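Local coordinates for carbon monoxide dehydrogenase (Thermococcus sp. AM4, PDB 6T7J), which probably oxidises carbon monoxide to carbon dioxide and passes the electrons to ferredoxin, here in a nickel-free form, at residues M92-A97 with C198-R203; A99-A104 with R191-E196. One frame throughout, in Å; residues are numbered along the deposited sequence.

Contact 1. Residues M92-A97 with C198-R203; sequences MIAAGA and CECMHR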
ATOM      1  N   MET A  92       4.023   3.074   6.160  1.00 45.40           N
ATOM      2  CA  MET A  92       5.348   2.474   6.329  1.00 45.89           C
ATOM      3  C   MET A  92       5.235   0.995   6.694  1.00 43.88           C
ATOM      4  O   MET A  92       5.933   0.138   6.128  1.00 39.97           O
ATOM      5  CB  MET A  92       6.140   3.231   7.395  1.00 50.80           C
ATOM      6  CG  MET A  92       6.443   4.677   7.046  1.00 46.63           C
ATOM      7  SD  MET A  92       7.613   5.429   8.194  1.00 52.65           S
ATOM      8  CE  MET A  92       9.154   5.193   7.306  1.00 42.65           C
ATOM      9  N   ILE A  93       4.360   0.680   7.654  1.00 46.09           N
ATOM     10  CA  ILE A  93       4.148  -0.714   8.042  1.00 44.71           C
ATOM     11  C   ILE A  93       3.651  -1.527   6.852  1.00 47.10           C
ATOM     12  O   ILE A  93       4.089  -2.665   6.629  1.00 46.26           O
ATOM     13  CB  ILE A  93       3.169  -0.803   9.227  1.00 47.09           C
ATOM     14  CG1 ILE A  93       3.784  -0.187  10.484  1.00 45.73           C
ATOM     15  CG2 ILE A  93       2.772  -2.256   9.485  1.00 44.66           C
ATOM     16  CD1 ILE A  93       2.815  -0.080  11.636  1.00 40.52           C
ATOM     17  N   ALA A  94       2.719  -0.959   6.081  1.00 44.90           N
ATOM     18  CA  ALA A  94       2.195  -1.643   4.905  1.00 40.80           C
ATOM     19  C   ALA A  94       3.304  -1.973   3.919  1.00 42.73           C
ATOM     20  O   ALA A  94       3.369  -3.094   3.403  1.00 42.28           O
ATOM     21  CB  ALA A  94       1.122  -0.785   4.235  1.00 44.00           C
ATOM     22  N   ALA A  95       4.199  -1.016   3.657  1.00 35.30           N
ATOM     23  CA  ALA A  95       5.259  -1.252   2.680  1.00 41.55           C
ATOM     24  C   ALA A  95       6.254  -2.302   3.168  1.00 41.94           C
ATOM     25  O   ALA A  95       6.706  -3.149   2.385  1.00 36.52           O
ATOM     26  CB  ALA A  95       5.972   0.059   2.355  1.00 40.03           C
ATOM     27  N   GLY A  96       6.607  -2.270   4.455  1.00 41.17           N
ATOM     28  CA  GLY A  96       7.517  -3.285   4.974  1.00 40.06           C
ATOM     29  C   GLY A  96       6.916  -4.680   4.939  1.00 40.94           C
ATOM     30  O   GLY A  96       7.561  -5.649   4.501  1.00 42.25           O
ATOM     31  N   ALA A  97       5.670  -4.801   5.409  1.00 37.02           N
ATOM     32  CA  ALA A  97       4.970  -6.076   5.334  1.00 43.87           C
ATOM     33  C   ALA A  97       4.861  -6.556   3.894  1.00 43.08           C
ATOM     34  O   ALA A  97       4.999  -7.753   3.624  1.00 48.98           O
ATOM     35  CB  ALA A  97       3.584  -5.950   5.966  1.00 46.42           C
ATOM     36  N   CYS A 198      -3.496  -4.256   1.897  1.00 44.31           N
ATOM     37  CA  CYS A 198      -4.467  -3.485   1.131  1.00 39.23           C
ATOM     38  C   CYS A 198      -5.404  -2.705   2.048  1.00 48.05           C
ATOM     39  O   CYS A 198      -5.801  -1.579   1.727  1.00 41.68           O
ATOM     40  CB  CYS A 198      -5.243  -4.420   0.204  1.00 43.65           C
ATOM     41  SG  CYS A 198      -6.807  -3.786  -0.406  1.00 51.14           S
ATOM     42  N   GLU A 199      -5.747  -3.273   3.210  1.00 48.46           N
ATOM     43  CA  GLU A 199      -6.600  -2.555   4.149  1.00 43.08           C
ATOM     44  C   GLU A 199      -5.872  -1.371   4.765  1.00 46.02           C
ATOM     45  O   GLU A 199      -6.504  -0.353   5.061  1.00 43.24           O
ATOM     46  CB  GLU A 199      -7.113  -3.482   5.254  1.00 44.26           C
ATOM     47  CG  GLU A 199      -7.896  -2.739   6.343  1.00 44.44           C
ATOM     48  CD  GLU A 199      -8.746  -3.648   7.207  1.00 46.72           C
ATOM     49  OE1 GLU A 199      -9.222  -3.182   8.265  1.00 45.27           O
ATOM     50  OE2 GLU A 199      -8.943  -4.822   6.831  1.00 48.90           O
ATOM     51  N   CYS A 200      -4.560  -1.472   4.980  1.00 43.34           N
ATOM     52  CA  CYS A 200      -3.839  -0.278   5.413  1.00 46.65           C
ATOM     53  C   CYS A 200      -3.887   0.790   4.325  1.00 44.20           C
ATOM     54  O   CYS A 200      -4.164   1.962   4.601  1.00 45.57           O
ATOM     55  CB  CYS A 200      -2.388  -0.603   5.783  1.00 46.99           C
ATOM     56  SG  CYS A 200      -2.119  -1.676   7.208  1.00 50.88           S
ATOM     57  N   MET A 201      -3.650   0.391   3.071  1.00 45.48           N
ATOM     58  CA  MET A 201      -3.722   1.369   1.984  1.00 38.60           C
ATOM     59  C   MET A 201      -5.114   1.985   1.864  1.00 45.36           C
ATOM     60  O   MET A 201      -5.251   3.131   1.420  1.00 45.89           O
ATOM     61  CB  MET A 201      -3.301   0.730   0.661  1.00 40.04           C
ATOM     62  CG  MET A 201      -1.820   0.379   0.596  1.00 43.03           C
ATOM     63  SD  MET A 201      -0.768   1.664   1.307  1.00 44.51           S
ATOM     64  CE  MET A 201      -0.990   2.985   0.112  1.00 41.58           C
ATOM     65  N   HIS A 202      -6.154   1.246   2.261  1.00 44.16           N
ATOM     66  CA  HIS A 202      -7.512   1.788   2.239  1.00 43.02           C
ATOM     67  C   HIS A 202      -7.775   2.710   3.429  1.00 40.37           C
ATOM     68  O   HIS A 202      -8.389   3.770   3.267  1.00 42.03           O
ATOM     69  CB  HIS A 202      -8.533   0.646   2.211  1.00 44.52           C
ATOM     70  CG  HIS A 202      -9.958   1.099   2.322  1.00 45.00           C
ATOM     71  ND1 HIS A 202     -10.931   0.345   2.941  1.00 43.66           N
ATOM     72  CD2 HIS A 202     -10.573   2.226   1.890  1.00 46.28           C
ATOM     73  CE1 HIS A 202     -12.085   0.987   2.888  1.00 47.17           C
ATOM     74  NE2 HIS A 202     -11.895   2.133   2.257  1.00 47.75           N
ATOM     75  N   ARG A 203      -7.317   2.328   4.624  1.00 40.23           N
ATOM     76  CA  ARG A 203      -7.589   3.116   5.824  1.00 46.02           C
ATOM     77  C   ARG A 203      -6.944   4.493   5.745  1.00 42.67           C
ATOM     78  O   ARG A 203      -7.535   5.491   6.176  1.00 43.79           O
ATOM     79  CB  ARG A 203      -7.091   2.373   7.065  1.00 43.36           C
ATOM     80  CG  ARG A 203      -7.998   1.259   7.549  1.00 39.68           C
ATOM     81  CD  ARG A 203      -7.444   0.620   8.817  1.00 39.35           C
ATOM     82  NE  ARG A 203      -8.266  -0.500   9.270  1.00 46.44           N
ATOM     83  CZ  ARG A 203      -9.154  -0.428  10.256  1.00 40.81           C
ATOM     84  NH1 ARG A 203      -9.858  -1.499  10.594  1.00 43.56           N
ATOM     85  NH2 ARG A 203      -9.339   0.715  10.905  1.00 41.16           N
TER

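Contact 2. Residues A99-A104 with R191-E196; sequences AHSDHA and RAIDRE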
ATOM      1  N   ALA A  99       6.950  -5.880   1.333  1.00 42.02           N
ATOM      2  CA  ALA A  99       8.249  -6.367   0.881  1.00 41.48           C
ATOM      3  C   ALA A  99       8.500  -7.785   1.383  1.00 44.49           C
ATOM      4  O   ALA A  99       8.857  -8.687   0.605  1.00 45.18           O
ATOM      5  CB  ALA A  99       9.353  -5.421   1.348  1.00 45.25           C
ATOM      6  N   HIS A 100       8.301  -8.005   2.688  1.00 47.36           N
ATOM      7  CA  HIS A 100       8.522  -9.344   3.230  1.00 43.36           C
ATOM      8  C   HIS A 100       7.551 -10.357   2.633  1.00 44.60           C
ATOM      9  O   HIS A 100       7.920 -11.518   2.406  1.00 43.57           O
ATOM     10  CB  HIS A 100       8.415  -9.319   4.754  1.00 39.33           C
ATOM     11  CG  HIS A 100       9.608  -8.714   5.427  1.00 46.78           C
ATOM     12  ND1 HIS A 100       9.524  -8.026   6.618  1.00 47.68           N
ATOM     13  CD2 HIS A 100      10.913  -8.685   5.068  1.00 42.20           C
ATOM     14  CE1 HIS A 100      10.726  -7.602   6.966  1.00 46.99           C
ATOM     15  NE2 HIS A 100      11.587  -7.990   6.043  1.00 46.45           N
ATOM     16  N   SER A 101       6.325  -9.927   2.330  1.00 45.18           N
ATOM     17  CA  SER A 101       5.330 -10.836   1.781  1.00 44.55           C
ATOM     18  C   SER A 101       5.661 -11.236   0.350  1.00 48.35           C
ATOM     19  O   SER A 101       5.461 -12.390  -0.031  1.00 49.64           O
ATOM     20  CB  SER A 101       3.950 -10.196   1.840  1.00 49.16           C
ATOM     21  OG  SER A 101       3.095 -10.819   0.901  1.00 60.96           O
ATOM     22  N   ASP A 102       6.153 -10.297  -0.461  1.00 45.88           N
ATOM     23  CA  ASP A 102       6.542 -10.644  -1.827  1.00 45.14           C
ATOM     24  C   ASP A 102       7.764 -11.557  -1.830  1.00 47.51           C
ATOM     25  O   ASP A 102       7.856 -12.482  -2.652  1.00 47.91           O
ATOM     26  CB  ASP A 102       6.806  -9.376  -2.636  1.00 48.41           C
ATOM     27  CG  ASP A 102       5.725  -9.109  -3.673  1.00 50.85           C
ATOM     28  OD1 ASP A 102       4.705  -9.832  -3.674  1.00 49.34           O
ATOM     29  OD2 ASP A 102       5.896  -8.178  -4.489  1.00 49.64           O
ATOM     30  N   HIS A 103       8.711 -11.308  -0.921  1.00 47.64           N
ATOM     31  CA  HIS A 103       9.817 -12.242  -0.709  1.00 43.85           C
ATOM     32  C   HIS A 103       9.293 -13.653  -0.428  1.00 46.83           C
ATOM     33  O   HIS A 103       9.662 -14.633  -1.106  1.00 46.22           O
ATOM     34  CB  HIS A 103      10.674 -11.714   0.447  1.00 45.94           C
ATOM     35  CG  HIS A 103      11.941 -12.473   0.690  1.00 48.89           C
ATOM     36  ND1 HIS A 103      12.220 -13.686   0.100  1.00 59.12           N
ATOM     37  CD2 HIS A 103      13.004 -12.186   1.479  1.00 49.60           C
ATOM     38  CE1 HIS A 103      13.402 -14.112   0.511  1.00 54.31           C
ATOM     39  NE2 HIS A 103      13.898 -13.219   1.348  1.00 52.37           N
ATOM     40  N   ALA A 104       8.415 -13.765   0.572  1.00 45.40           N
ATOM     41  CA  ALA A 104       7.832 -15.057   0.915  1.00 43.09           C
ATOM     42  C   ALA A 104       7.074 -15.657  -0.262  1.00 45.12           C
ATOM     43  O   ALA A 104       7.084 -16.874  -0.454  1.00 49.60           O
ATOM     44  CB  ALA A 104       6.909 -14.910   2.121  1.00 41.71           C
ATOM     45  N   ARG A 191      -5.638 -11.978   9.196  1.00 45.97           N
ATOM     46  CA  ARG A 191      -6.470 -12.916   8.454  1.00 43.10           C
ATOM     47  C   ARG A 191      -5.839 -13.370   7.146  1.00 45.21           C
ATOM     48  O   ARG A 191      -5.733 -14.574   6.894  1.00 51.52           O
ATOM     49  CB  ARG A 191      -7.842 -12.281   8.187  1.00 46.33           C
ATOM     50  CG  ARG A 191      -8.524 -11.762   9.446  1.00 45.75           C
ATOM     51  CD  ARG A 191      -9.439 -10.587   9.146  1.00 47.17           C
ATOM     52  NE  ARG A 191      -8.692  -9.413   8.706  1.00 45.32           N
ATOM     53  CZ  ARG A 191      -9.238  -8.227   8.461  1.00 46.06           C
ATOM     54  NH1 ARG A 191      -8.478  -7.216   8.062  1.00 47.51           N
ATOM     55  NH2 ARG A 191     -10.543  -8.049   8.612  1.00 48.70           N
ATOM     56  N   ALA A 192      -5.424 -12.433   6.297  1.00 46.43           N
ATOM     57  CA  ALA A 192      -4.692 -12.748   5.077  1.00 45.07           C
ATOM     58  C   ALA A 192      -3.752 -11.588   4.788  1.00 42.76           C
ATOM     59  O   ALA A 192      -4.162 -10.426   4.868  1.00 46.40           O
ATOM     60  CB  ALA A 192      -5.640 -12.990   3.897  1.00 47.64           C
ATOM     61  N   ILE A 193      -2.504 -11.906   4.441  1.00 48.22           N
ATOM     62  CA  ILE A 193      -1.433 -10.907   4.463  1.00 45.69           C
ATOM     63  C   ILE A 193      -1.719  -9.778   3.479  1.00 44.96           C
ATOM     64  O   ILE A 193      -1.757  -8.594   3.850  1.00 44.73           O
ATOM     65  CB  ILE A 193      -0.077 -11.569   4.167  1.00 46.50           C
ATOM     66  CG1 ILE A 193       0.086 -12.864   4.963  1.00 45.49           C
ATOM     67  CG2 ILE A 193       1.028 -10.616   4.506  1.00 44.34           C
ATOM     68  CD1 ILE A 193       1.355 -13.634   4.622  1.00 46.95           C
ATOM     69  N   ASP A 194      -1.890 -10.130   2.200  1.00 45.94           N
ATOM     70  CA  ASP A 194      -2.168  -9.123   1.182  1.00 44.92           C
ATOM     71  C   ASP A 194      -3.408  -8.314   1.529  1.00 44.30           C
ATOM     72  O   ASP A 194      -3.460  -7.109   1.251  1.00 45.43           O
ATOM     73  CB  ASP A 194      -2.326  -9.789  -0.186  1.00 44.26           C
ATOM     74  CG  ASP A 194      -1.044 -10.449  -0.667  1.00 51.55           C
ATOM     75  OD1 ASP A 194       0.007 -10.260  -0.019  1.00 47.43           O
ATOM     76  OD2 ASP A 194      -1.088 -11.159  -1.696  1.00 59.54           O
ATOM     77  N   ARG A 195      -4.401  -8.945   2.162  1.00 42.29           N
ATOM     78  CA  ARG A 195      -5.570  -8.200   2.613  1.00 44.51           C
ATOM     79  C   ARG A 195      -5.197  -7.177   3.678  1.00 48.19           C
ATOM     80  O   ARG A 195      -5.730  -6.065   3.686  1.00 48.27           O
ATOM     81  CB  ARG A 195      -6.646  -9.144   3.145  1.00 41.90           C
ATOM     82  CG  ARG A 195      -7.864  -8.397   3.670  1.00 38.14           C
ATOM     83  CD  ARG A 195      -8.749  -9.256   4.546  1.00 43.65           C
ATOM     84  NE  ARG A 195      -9.945  -8.526   4.958  1.00 50.27           N
ATOM     85  CZ  ARG A 195     -11.021  -9.094   5.491  1.00 51.20           C
ATOM     86  NH1 ARG A 195     -12.063  -8.351   5.835  1.00 55.05           N
ATOM     87  NH2 ARG A 195     -11.053 -10.408   5.681  1.00 55.10           N
ATOM     88  N   GLU A 196      -4.286  -7.530   4.589  1.00 42.13           N
ATOM     89  CA  GLU A 196      -3.876  -6.570   5.612  1.00 48.81           C
ATOM     90  C   GLU A 196      -3.166  -5.373   4.990  1.00 46.76           C
ATOM     91  O   GLU A 196      -3.442  -4.217   5.348  1.00 45.04           O
ATOM     92  CB  GLU A 196      -2.979  -7.249   6.652  1.00 47.31           C
ATOM     93  CG  GLU A 196      -3.557  -8.516   7.276  1.00 44.29           C
ATOM     94  CD  GLU A 196      -4.910  -8.302   7.931  1.00 42.32           C
ATOM     95  OE1 GLU A 196      -5.199  -7.166   8.362  1.00 45.19           O
ATOM     96  OE2 GLU A 196      -5.689  -9.275   8.022  1.00 41.00           O
TER

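Contact 1. Residues M92-A97 with C198-R203
A94 of helix 81-115 meets C200 and M201 of helix 193-203. This is a close antiparallel helix-helix packing in the CO dehydrogenase subunit, beside the dimer interface. The CA atoms of A94 and C200 come within 6.2 Å. Along 198-203, C198 comes first. Its CB points away from helix 81-115, and it packs on R105 of the second subunit. E199 takes no part in the touch. C200 follows and points at the partner helix. Its CB touches A94 CB at 3.8 Å. SG sits beside the backbone N (chi1 -65°), which leaves the methylene to meet the methyl. C200 also packs on H218 and T222 of helix 212-242. M201 flanks the pair. Its folded chain brings SD to 4.3 Å from A94 CB. Its side chain packs on M201 of the second subunit and lies about 12 Å from a bound iron-sulfur cluster. H202 stacks edge-to-face with Y341 of the second subunit. R203 grips E199 OE1 side-on, with NH1 at 2.9 Å and NE at 3.0 Å, both close to the guanidinium plane. The short side chains of A94 and C200 allow the close backbone approach. The A94, C200 and M201 touch is apolar and depends on shape fit, with no polar bond across it.

Contact 2. Residues A99-A104 with R191-E196
The backbones pass S101 to I193 with CA atoms 7.3 Å apart, helix 81-115 running antiparallel to the first turn of helix 193-203. This antiparallel helix pair is buried in the helical part of the subunit, and A192 is the N-cap residue of the second helix. The CB of S101 points toward the other segment. It rests against I193 CG2 at 4.0 Å. S101 OG, anti to the backbone N (chi1 159°), reaches D194 OD1 at 3.3 Å in a weak hydrogen bond. The stronger partner of D194 is R105, one turn further along the first helix, which forms a salt bridge with OD2. F161 of helix 146-162 packs on S101, I193 and D194. On another side of the turn, E196 folds back on R191 and ties the residue before the cap to the helix. E196 OE2 accepts R191 N at 2.9 Å, from above the carboxylate plane. R191 also grips the two oxygens side-on, with NE to OE2 through the syn lone pair and NH1 to OE1. R195 and R191 lie with their guanidinium groups face over face, offset, and D166 forms a salt bridge with R195. R195 CZ stands 3.3 Å above the R191 guanidinium plane.

Overall arrangement
Both contacts join helix 81-115 to helix 193-203, and both are buried in the same part of the fold. Contact 2 is nested inside the chain loop closed by contact 1, with centres about 10 Å apart. Contact 1 is purely apolar and brings the helices closer together. Contact 2 lies at the start of the shorter helix and mixes one apolar touch with a weak polar bond. Charge links them: R191 NH1 forms a salt bridge with E199 OE2 at 2.7 Å. Both contacts also border the second subunit. There H202 ND1 of contact 1 bonds D102 OD2 of the second subunit, the other copy of a contact 2 residue, so the helix pair takes part in the dimer interface.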